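Local coordinates for protein beta-galactosidase/beta-glucuronidase (Faecalibacterium prausnitzii L2-6, PDB 6MVF) that binds flavin mononucleotide and, as a member of glycosyl hydrolase family 2, probably cleaves beta-glucuronides or related beta-glycosides, at residues Leu512-Met517 against Lys565-Val570; Ala520-Pro525 against Thr620-Phe625. All coordinates share one frame; numbering follows the deposited sequence.

Both interactions start from helix 507-522 but use different stretches of it and different chemistry. Interaction 1 is a largely buried helix-to-helix contact within the TIM barrel domain, made of carbon packing and a ring edge beside a hydroxyl, with the polar ends of His514 and Glu515 engaged elsewhere. Interaction 2 lies at the surface, where the C-terminal part of the helix reaches a loop of the beta domain that follows; there a carboxylate, an imidazole, a guanidinium and a water are linked by hydrogen bonds. The centres are about 11 Å apart, and Glu515 CG of interaction 1 packs on Val624 CG2 of interaction 2 at 4.1 Å, so the two adjoin. Both lie away from the flavin site.

Interaction 1: residues Leu512-Met517 against Lys565-Val570; sequences LYHEYM and KDSFYV
His514 and Ser567 meet through the edge of the imidazole: CD2 of His514 lies 3.4 Å from OG of Ser567, with the hydroxyl near the ring plane. The histidine gets there by setting CG opposite its own carbonyl carbon (chi1 -75°), and CD1 of Tyr513 sits over the centre of one ring face. ND1 of the ring is hydrogen-bonded to the hydroxyl of Tyr571, one residue beyond the second segment. One turn on, Val570 divides its two methyls between neighbouring residues. With CG1 anti to the backbone N (chi1 168°), that methyl rests 3.7 Å from O of His514, while CG2 packs 3.9 Å from CG of Glu515, whose extended chain crosses the valine at about a right angle. The glutamate carries its carboxylate past the valine, and its OE2 forms a salt bridge with Lys599 and a hydrogen bond with Tyr601, both in strand 596-602 of the following domain. Helices 507-522 and 566-575, the last two of the TIM barrel, run almost parallel here, their local axes 9.1 Å apart and inclined by 12°; helix 466-476 borders the first beside Tyr516 and Met517, and strand 596-602 lies against Val570 and Tyr569.

Interaction 2: residues Ala520-Pro525 against Thr620-Phe625; sequences AFEDRP and TAHRVF
Glu522 and His622 approach from opposite directions and join through one hydrogen bond, NE2 of His622 donating to OE1 of Glu522 at 3.0 Å with an N-H...O angle of 138°. The glutamate reaches across fully stretched, CG anti to its backbone N and CD anti to CA, and its carboxylate is twisted out of line with the chain (chi3 92°). His622 likewise has CG anti to its backbone N. The carboxylate and imidazole planes stand 52° apart; OE1 receives the bond on its syn lone pair, and it lies out of the plane of the His622 ring. OE1 also has a weak hydrogen bond from Gln519, one turn back on the helix.

Arg623 doubles back over the histidine: its first two torsions both bend, bringing CG 3.5 Å above the centre of the His622 ring and laying one guanidinium face over CE1. In this pose NE of Arg623 gives a hydrogen bond to a water at 2.7 Å, in the guanidinium plane, and the same water donates to OE2 of Glu522 at 2.8 Å. Both carboxylate oxygens thus engage the loop, one directly and one through water. The carboxylate would probably favour a protonated imidazole, with the nearby guanidinium acting against it.

On the helix side, NH1 of Arg524 donates in its guanidinium plane to O of Ala520 at 2.9 Å, while its NE pairs with Asp471, tying the chain beyond the helix to helix 466-476. The loop itself has the backbone of a classic gamma turn centred on Arg623, closed by a weak bond from Val624 N to His622 O. The whole is a surface His-carboxylate pair with a water bridge, joining a TIM-barrel helix to a loop between the two sheets of the succeeding beta domain.

Interaction 1: residues Leu512-Met517 against Lys565-Val570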
ATOM      1  N   LEU A 512     -22.609 -37.015  -7.438  1.00 28.12           N
ATOM      2  CA  LEU A 512     -23.919 -37.531  -7.837  1.00 26.19           C
ATOM      3  C   LEU A 512     -25.013 -37.041  -6.899  1.00 26.26           C
ATOM      4  O   LEU A 512     -26.107 -36.690  -7.341  1.00 31.50           O
ATOM      5  CB  LEU A 512     -23.910 -39.065  -7.863  1.00 23.58           C
ATOM      6  CG  LEU A 512     -23.176 -39.785  -8.991  1.00 29.06           C
ATOM      7  CD1 LEU A 512     -23.132 -41.284  -8.712  1.00 30.52           C
ATOM      8  CD2 LEU A 512     -23.827 -39.512 -10.339  1.00 28.38           C
ATOM      9  N   TYR A 513     -24.743 -37.052  -5.596  1.00 28.11           N
ATOM     10  CA  TYR A 513     -25.700 -36.546  -4.623  1.00 29.53           C
ATOM     11  C   TYR A 513     -26.072 -35.091  -4.925  1.00 33.80           C
ATOM     12  O   TYR A 513     -27.259 -34.732  -4.954  1.00 27.77           O
ATOM     13  CB  TYR A 513     -25.107 -36.696  -3.214  1.00 29.07           C
ATOM     14  CG  TYR A 513     -25.924 -36.055  -2.124  1.00 28.38           C
ATOM     15  CD1 TYR A 513     -25.779 -34.707  -1.832  1.00 27.30           C
ATOM     16  CD2 TYR A 513     -26.856 -36.795  -1.393  1.00 28.82           C
ATOM     17  CE1 TYR A 513     -26.539 -34.108  -0.848  1.00 31.63           C
ATOM     18  CE2 TYR A 513     -27.620 -36.212  -0.398  1.00 25.55           C
ATOM     19  CZ  TYR A 513     -27.454 -34.864  -0.132  1.00 32.71           C
ATOM     20  OH  TYR A 513     -28.185 -34.261   0.852  1.00 31.72           O
ATOM     21  N   HIS A 514     -25.064 -34.241  -5.177  1.00 29.89           N
ATOM     22  CA  HIS A 514     -25.331 -32.823  -5.397  1.00 28.56           C
ATOM     23  C   HIS A 514     -25.803 -32.522  -6.813  1.00 28.15           C
ATOM     24  O   HIS A 514     -26.512 -31.532  -7.018  1.00 27.63           O
ATOM     25  CB  HIS A 514     -24.099 -32.001  -5.053  1.00 27.19           C
ATOM     26  CG  HIS A 514     -23.871 -31.863  -3.584  1.00 22.58           C
ATOM     27  ND1 HIS A 514     -24.780 -31.251  -2.747  1.00 23.51           N
ATOM     28  CD2 HIS A 514     -22.850 -32.272  -2.797  1.00 23.62           C
ATOM     29  CE1 HIS A 514     -24.318 -31.270  -1.509  1.00 26.00           C
ATOM     30  NE2 HIS A 514     -23.148 -31.886  -1.512  1.00 25.29           N
ATOM     31  N   GLU A 515     -25.444 -33.353  -7.794  1.00 29.23           N
ATOM     32  CA  GLU A 515     -26.095 -33.265  -9.100  1.00 30.66           C
ATOM     33  C   GLU A 515     -27.612 -33.339  -8.955  1.00 33.57           C
ATOM     34  O   GLU A 515     -28.348 -32.534  -9.544  1.00 31.14           O
ATOM     35  CB  GLU A 515     -25.589 -34.372 -10.030  1.00 29.14           C
ATOM     36  CG  GLU A 515     -24.215 -34.084 -10.638  1.00 33.76           C
ATOM     37  CD  GLU A 515     -23.587 -35.299 -11.335  1.00 39.75           C
ATOM     38  OE1 GLU A 515     -24.312 -36.233 -11.759  1.00 42.19           O
ATOM     39  OE2 GLU A 515     -22.348 -35.316 -11.457  1.00 38.87           O
ATOM     40  N   TYR A 516     -28.102 -34.290  -8.150  1.00 34.37           N
ATOM     41  CA  TYR A 516     -29.545 -34.426  -7.974  1.00 31.59           C
ATOM     42  C   TYR A 516     -30.121 -33.235  -7.211  1.00 28.89           C
ATOM     43  O   TYR A 516     -31.150 -32.681  -7.606  1.00 33.03           O
ATOM     44  CB  TYR A 516     -29.873 -35.750  -7.272  1.00 25.98           C
ATOM     45  CG  TYR A 516     -31.347 -35.957  -6.946  1.00 24.76           C
ATOM     46  CD1 TYR A 516     -31.935 -35.318  -5.854  1.00 25.65           C
ATOM     47  CD2 TYR A 516     -32.147 -36.803  -7.719  1.00 24.43           C
ATOM     48  CE1 TYR A 516     -33.276 -35.496  -5.542  1.00 29.14           C
ATOM     49  CE2 TYR A 516     -33.493 -37.008  -7.407  1.00 26.81           C
ATOM     50  CZ  TYR A 516     -34.049 -36.339  -6.315  1.00 34.40           C
ATOM     51  OH  TYR A 516     -35.374 -36.499  -5.981  1.00 32.83           O
ATOM     52  N   MET A 517     -29.474 -32.825  -6.116  1.00 28.71           N
ATOM     53  CA  MET A 517     -30.052 -31.789  -5.260  1.00 27.69           C
ATOM     54  C   MET A 517     -30.072 -30.432  -5.952  1.00 30.28           C
ATOM     55  O   MET A 517     -31.036 -29.671  -5.800  1.00 34.10           O
ATOM     56  CB  MET A 517     -29.281 -31.695  -3.946  1.00 26.09           C
ATOM     57  CG  MET A 517     -29.309 -32.976  -3.145  1.00 33.74           C
ATOM     58  SD  MET A 517     -30.995 -33.459  -2.684  1.00 34.55           S
ATOM     59  CE  MET A 517     -31.355 -32.270  -1.386  1.00 27.21           C
ATOM     60  N   LYS A 565     -13.762 -29.329  -4.561  1.00 24.68           N
ATOM     61  CA  LYS A 565     -14.151 -30.661  -4.972  1.00 25.29           C
ATOM     62  C   LYS A 565     -15.037 -30.578  -6.211  1.00 29.92           C
ATOM     63  O   LYS A 565     -15.479 -29.503  -6.623  1.00 28.84           O
ATOM     64  CB  LYS A 565     -14.853 -31.378  -3.828  1.00 28.71           C
ATOM     65  CG  LYS A 565     -14.023 -31.461  -2.571  1.00 24.25           C
ATOM     66  CD  LYS A 565     -14.809 -32.120  -1.478  1.00 23.63           C
ATOM     67  CE  LYS A 565     -14.125 -31.931  -0.161  1.00 26.36           C
ATOM     68  NZ  LYS A 565     -15.026 -32.416   0.919  1.00 30.25           N
ATOM     69  N   ASP A 566     -15.290 -31.731  -6.827  1.00 32.93           N
ATOM     70  CA  ASP A 566     -16.102 -31.720  -8.040  1.00 33.73           C
ATOM     71  C   ASP A 566     -17.529 -31.255  -7.745  1.00 31.49           C
ATOM     72  O   ASP A 566     -18.188 -30.684  -8.621  1.00 31.65           O
ATOM     73  CB  ASP A 566     -16.081 -33.107  -8.702  1.00 33.93           C
ATOM     74  CG  ASP A 566     -14.750 -33.399  -9.460  1.00 36.32           C
ATOM     75  OD1 ASP A 566     -13.908 -32.479  -9.686  1.00 31.23           O
ATOM     76  OD2 ASP A 566     -14.556 -34.580  -9.835  1.00 32.81           O
ATOM     77  N   SER A 567     -18.002 -31.462  -6.510  1.00 32.05           N
ATOM     78  CA  SER A 567     -19.320 -30.972  -6.107  1.00 32.34           C
ATOM     79  C   SER A 567     -19.408 -29.464  -6.198  1.00 31.60           C
ATOM     80  O   SER A 567     -20.495 -28.925  -6.435  1.00 29.72           O
ATOM     81  CB  SER A 567     -19.636 -31.394  -4.669  1.00 30.64           C
ATOM     82  OG  SER A 567     -19.964 -32.760  -4.605  1.00 40.09           O
ATOM     83  N   PHE A 568     -18.294 -28.774  -5.939  1.00 27.70           N
ATOM     84  CA  PHE A 568     -18.263 -27.324  -6.047  1.00 22.94           C
ATOM     85  C   PHE A 568     -18.683 -26.870  -7.443  1.00 27.02           C
ATOM     86  O   PHE A 568     -19.499 -25.954  -7.587  1.00 25.31           O
ATOM     87  CB  PHE A 568     -16.863 -26.843  -5.689  1.00 29.16           C
ATOM     88  CG  PHE A 568     -16.596 -25.404  -6.009  1.00 30.32           C
ATOM     89  CD1 PHE A 568     -16.220 -25.017  -7.302  1.00 24.96           C
ATOM     90  CD2 PHE A 568     -16.673 -24.438  -5.006  1.00 24.39           C
ATOM     91  CE1 PHE A 568     -15.971 -23.695  -7.583  1.00 30.55           C
ATOM     92  CE2 PHE A 568     -16.406 -23.112  -5.278  1.00 25.11           C
ATOM     93  CZ  PHE A 568     -16.060 -22.733  -6.561  1.00 25.65           C
ATOM     94  N   TYR A 569     -18.158 -27.523  -8.484  1.00 28.73           N
ATOM     95  CA  TYR A 569     -18.409 -27.107  -9.860  1.00 23.01           C
ATOM     96  C   TYR A 569     -19.794 -27.494 -10.352  1.00 27.48           C
ATOM     97  O   TYR A 569     -20.288 -26.878 -11.301  1.00 25.99           O
ATOM     98  CB  TYR A 569     -17.330 -27.685 -10.787  1.00 30.08           C
ATOM     99  CG  TYR A 569     -15.953 -27.121 -10.492  1.00 29.42           C
ATOM    100  CD1 TYR A 569     -15.551 -25.890 -11.023  1.00 31.21           C
ATOM    101  CD2 TYR A 569     -15.068 -27.795  -9.658  1.00 27.54           C
ATOM    102  CE1 TYR A 569     -14.292 -25.359 -10.745  1.00 27.64           C
ATOM    103  CE2 TYR A 569     -13.801 -27.268  -9.362  1.00 29.11           C
ATOM    104  CZ  TYR A 569     -13.428 -26.055  -9.908  1.00 31.37           C
ATOM    105  OH  TYR A 569     -12.200 -25.537  -9.617  1.00 38.35           O
ATOM    106  N   VAL A 570     -20.432 -28.497  -9.738  1.00 25.97           N
ATOM    107  CA  VAL A 570     -21.861 -28.701  -9.958  1.00 24.19           C
ATOM    108  C   VAL A 570     -22.626 -27.417  -9.639  1.00 27.83           C
ATOM    109  O   VAL A 570     -23.366 -26.883 -10.473  1.00 25.64           O
ATOM    110  CB  VAL A 570     -22.382 -29.873  -9.107  1.00 29.05           C
ATOM    111  CG1 VAL A 570     -23.931 -29.888  -9.118  1.00 20.41           C
ATOM    112  CG2 VAL A 570     -21.793 -31.211  -9.578  1.00 24.39           C
TER

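Interaction 2: residues Ala520-Pro525 against Thr620-Phe625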
ATOM      1  N   ALA A 520     -32.997 -30.618  -8.009  1.00 23.80           N
ATOM      2  CA  ALA A 520     -34.195 -30.682  -7.173  1.00 31.45           C
ATOM      3  C   ALA A 520     -34.623 -29.298  -6.694  1.00 30.36           C
ATOM      4  O   ALA A 520     -35.816 -28.969  -6.726  1.00 27.08           O
ATOM      5  CB  ALA A 520     -33.961 -31.608  -5.973  1.00 22.91           C
ATOM      6  N   PHE A 521     -33.668 -28.475  -6.241  1.00 28.00           N
ATOM      7  CA  PHE A 521     -34.043 -27.155  -5.736  1.00 32.39           C
ATOM      8  C   PHE A 521     -34.315 -26.170  -6.857  1.00 27.71           C
ATOM      9  O   PHE A 521     -35.165 -25.296  -6.703  1.00 31.02           O
ATOM     10  CB  PHE A 521     -32.980 -26.617  -4.785  1.00 28.08           C
ATOM     11  CG  PHE A 521     -32.889 -27.401  -3.517  1.00 26.99           C
ATOM     12  CD1 PHE A 521     -34.001 -27.530  -2.697  1.00 27.00           C
ATOM     13  CD2 PHE A 521     -31.718 -28.050  -3.164  1.00 25.04           C
ATOM     14  CE1 PHE A 521     -33.946 -28.276  -1.532  1.00 32.07           C
ATOM     15  CE2 PHE A 521     -31.644 -28.791  -1.994  1.00 32.73           C
ATOM     16  CZ  PHE A 521     -32.762 -28.910  -1.171  1.00 34.83           C
ATOM     17  N   GLU A 522     -33.655 -26.314  -7.996  1.00 23.56           N
ATOM     18  CA  GLU A 522     -34.051 -25.523  -9.152  1.00 29.51           C
ATOM     19  C   GLU A 522     -35.455 -25.884  -9.639  1.00 30.07           C
ATOM     20  O   GLU A 522     -36.148 -25.040 -10.215  1.00 35.25           O
ATOM     21  CB  GLU A 522     -33.033 -25.693 -10.284  1.00 30.33           C
ATOM     22  CG  GLU A 522     -33.394 -24.890 -11.513  1.00 28.97           C
ATOM     23  CD  GLU A 522     -32.400 -25.062 -12.617  1.00 38.17           C
ATOM     24  OE1 GLU A 522     -32.612 -25.964 -13.457  1.00 40.28           O
ATOM     25  OE2 GLU A 522     -31.402 -24.303 -12.636  1.00 40.36           O
ATOM     26  N   ASP A 523     -35.893 -27.124  -9.430  1.00 34.03           N
ATOM     27  CA  ASP A 523     -37.244 -27.488  -9.837  1.00 29.37           C
ATOM     28  C   ASP A 523     -38.310 -26.921  -8.911  1.00 32.46           C
ATOM     29  O   ASP A 523     -39.487 -26.945  -9.278  1.00 34.70           O
ATOM     30  CB  ASP A 523     -37.399 -29.005  -9.890  1.00 24.74           C
ATOM     31  CG  ASP A 523     -36.794 -29.625 -11.140  1.00 34.34           C
ATOM     32  OD1 ASP A 523     -36.648 -28.919 -12.168  1.00 35.09           O
ATOM     33  OD2 ASP A 523     -36.481 -30.841 -11.098  1.00 35.75           O
ATOM     34  N   ARG A 524     -37.935 -26.427  -7.727  1.00 32.44           N
ATOM     35  CA  ARG A 524     -38.889 -26.042  -6.685  1.00 31.77           C
ATOM     36  C   ARG A 524     -38.574 -24.653  -6.142  1.00 29.45           C
ATOM     37  O   ARG A 524     -37.947 -24.513  -5.083  1.00 32.72           O
ATOM     38  CB  ARG A 524     -38.889 -27.066  -5.556  1.00 29.76           C
ATOM     39  CG  ARG A 524     -39.169 -28.473  -6.015  1.00 30.12           C
ATOM     40  CD  ARG A 524     -38.839 -29.486  -4.929  1.00 28.37           C
ATOM     41  NE  ARG A 524     -39.328 -30.800  -5.302  1.00 32.29           N
ATOM     42  CZ  ARG A 524     -38.751 -31.574  -6.212  1.00 31.55           C
ATOM     43  NH1 ARG A 524     -37.652 -31.167  -6.835  1.00 29.53           N
ATOM     44  NH2 ARG A 524     -39.283 -32.752  -6.504  1.00 27.45           N
ATOM     45  N   PRO A 525     -39.006 -23.596  -6.833  1.00 31.76           N
ATOM     46  CA  PRO A 525     -38.734 -22.240  -6.329  1.00 28.57           C
ATOM     47  C   PRO A 525     -39.441 -21.926  -5.031  1.00 31.72           C
ATOM     48  O   PRO A 525     -39.007 -21.004  -4.329  1.00 35.42           O
ATOM     49  CB  PRO A 525     -39.216 -21.329  -7.466  1.00 28.84           C
ATOM     50  CG  PRO A 525     -40.056 -22.192  -8.334  1.00 27.01           C
ATOM     51  CD  PRO A 525     -39.562 -23.585  -8.195  1.00 29.97           C
ATOM     52  N   THR A 620     -25.654 -31.399 -26.176  1.00 35.56           N
ATOM     53  CA  THR A 620     -26.415 -30.260 -25.681  1.00 33.40           C
ATOM     54  C   THR A 620     -27.242 -30.753 -24.507  1.00 31.57           C
ATOM     55  O   THR A 620     -28.000 -31.718 -24.640  1.00 38.91           O
ATOM     56  CB  THR A 620     -27.302 -29.648 -26.773  1.00 34.27           C
ATOM     57  OG1 THR A 620     -26.474 -29.206 -27.861  1.00 34.06           O
ATOM     58  CG2 THR A 620     -28.113 -28.457 -26.221  1.00 28.35           C
ATOM     59  N   ALA A 621     -27.073 -30.113 -23.362  1.00 26.75           N
ATOM     60  CA  ALA A 621     -27.652 -30.609 -22.126  1.00 26.16           C
ATOM     61  C   ALA A 621     -27.731 -29.454 -21.142  1.00 29.44           C
ATOM     62  O   ALA A 621     -27.173 -28.381 -21.366  1.00 28.33           O
ATOM     63  CB  ALA A 621     -26.829 -31.765 -21.551  1.00 23.33           C
ATOM     64  N   HIS A 622     -28.414 -29.694 -20.039  1.00 25.64           N
ATOM     65  CA  HIS A 622     -28.538 -28.702 -18.984  1.00 26.75           C
ATOM     66  C   HIS A 622     -27.563 -29.038 -17.852  1.00 28.16           C
ATOM     67  O   HIS A 622     -27.859 -29.871 -16.993  1.00 26.24           O
ATOM     68  CB  HIS A 622     -29.982 -28.652 -18.501  1.00 29.16           C
ATOM     69  CG  HIS A 622     -30.231 -27.620 -17.446  1.00 32.76           C
ATOM     70  ND1 HIS A 622     -30.189 -26.267 -17.704  1.00 35.03           N
ATOM     71  CD2 HIS A 622     -30.518 -27.743 -16.130  1.00 27.95           C
ATOM     72  CE1 HIS A 622     -30.457 -25.601 -16.595  1.00 26.44           C
ATOM     73  NE2 HIS A 622     -30.653 -26.473 -15.625  1.00 29.65           N
ATOM     74  N   ARG A 623     -26.393 -28.379 -17.855  1.00 30.68           N
ATOM     75  CA  ARG A 623     -25.426 -28.346 -16.742  1.00 27.01           C
ATOM     76  C   ARG A 623     -24.515 -29.572 -16.649  1.00 31.86           C
ATOM     77  O   ARG A 623     -23.297 -29.414 -16.529  1.00 31.31           O
ATOM     78  CB  ARG A 623     -26.133 -28.155 -15.402  1.00 24.16           C
ATOM     79  CG  ARG A 623     -27.091 -26.961 -15.354  1.00 29.49           C
ATOM     80  CD  ARG A 623     -26.369 -25.664 -15.619  1.00 27.55           C
ATOM     81  NE  ARG A 623     -27.284 -24.531 -15.590  1.00 30.91           N
ATOM     82  CZ  ARG A 623     -27.405 -23.640 -16.570  1.00 31.83           C
ATOM     83  NH1 ARG A 623     -26.666 -23.741 -17.665  1.00 34.60           N
ATOM     84  NH2 ARG A 623     -28.259 -22.645 -16.449  1.00 32.68           N
ATOM     85  N   VAL A 624     -25.069 -30.785 -16.696  1.00 24.28           N
ATOM     86  CA  VAL A 624     -24.300 -32.015 -16.559  1.00 24.25           C
ATOM     87  C   VAL A 624     -24.211 -32.702 -17.916  1.00 29.94           C
ATOM     88  O   VAL A 624     -25.226 -32.893 -18.590  1.00 35.04           O
ATOM     89  CB  VAL A 624     -24.926 -32.942 -15.506  1.00 26.67           C
ATOM     90  CG1 VAL A 624     -24.128 -34.208 -15.368  1.00 26.26           C
ATOM     91  CG2 VAL A 624     -25.021 -32.215 -14.169  1.00 26.69           C
ATOM     92  N   PHE A 625     -22.992 -33.069 -18.311  1.00 31.75           N
ATOM     93  CA  PHE A 625     -22.691 -33.727 -19.578  1.00 27.77           C
ATOM     94  C   PHE A 625     -21.880 -34.983 -19.281  1.00 34.39           C
ATOM     95  O   PHE A 625     -20.896 -34.919 -18.541  1.00 34.45           O
ATOM     96  CB  PHE A 625     -21.879 -32.811 -20.502  1.00 29.38           C
ATOM     97  CG  PHE A 625     -22.503 -31.466 -20.740  1.00 28.76           C
ATOM     98  CD1 PHE A 625     -22.425 -30.477 -19.790  1.00 25.66           C
ATOM     99  CD2 PHE A 625     -23.146 -31.184 -21.942  1.00 29.05           C
ATOM    100  CE1 PHE A 625     -23.004 -29.235 -20.019  1.00 29.51           C
ATOM    101  CE2 PHE A 625     -23.721 -29.953 -22.173  1.00 25.36           C
ATOM    102  CZ  PHE A 625     -23.652 -28.978 -21.216  1.00 24.95           C
TER
HETATM  103  O   HOH W   1     -28.858 -23.562 -13.674  1.00 23.45           O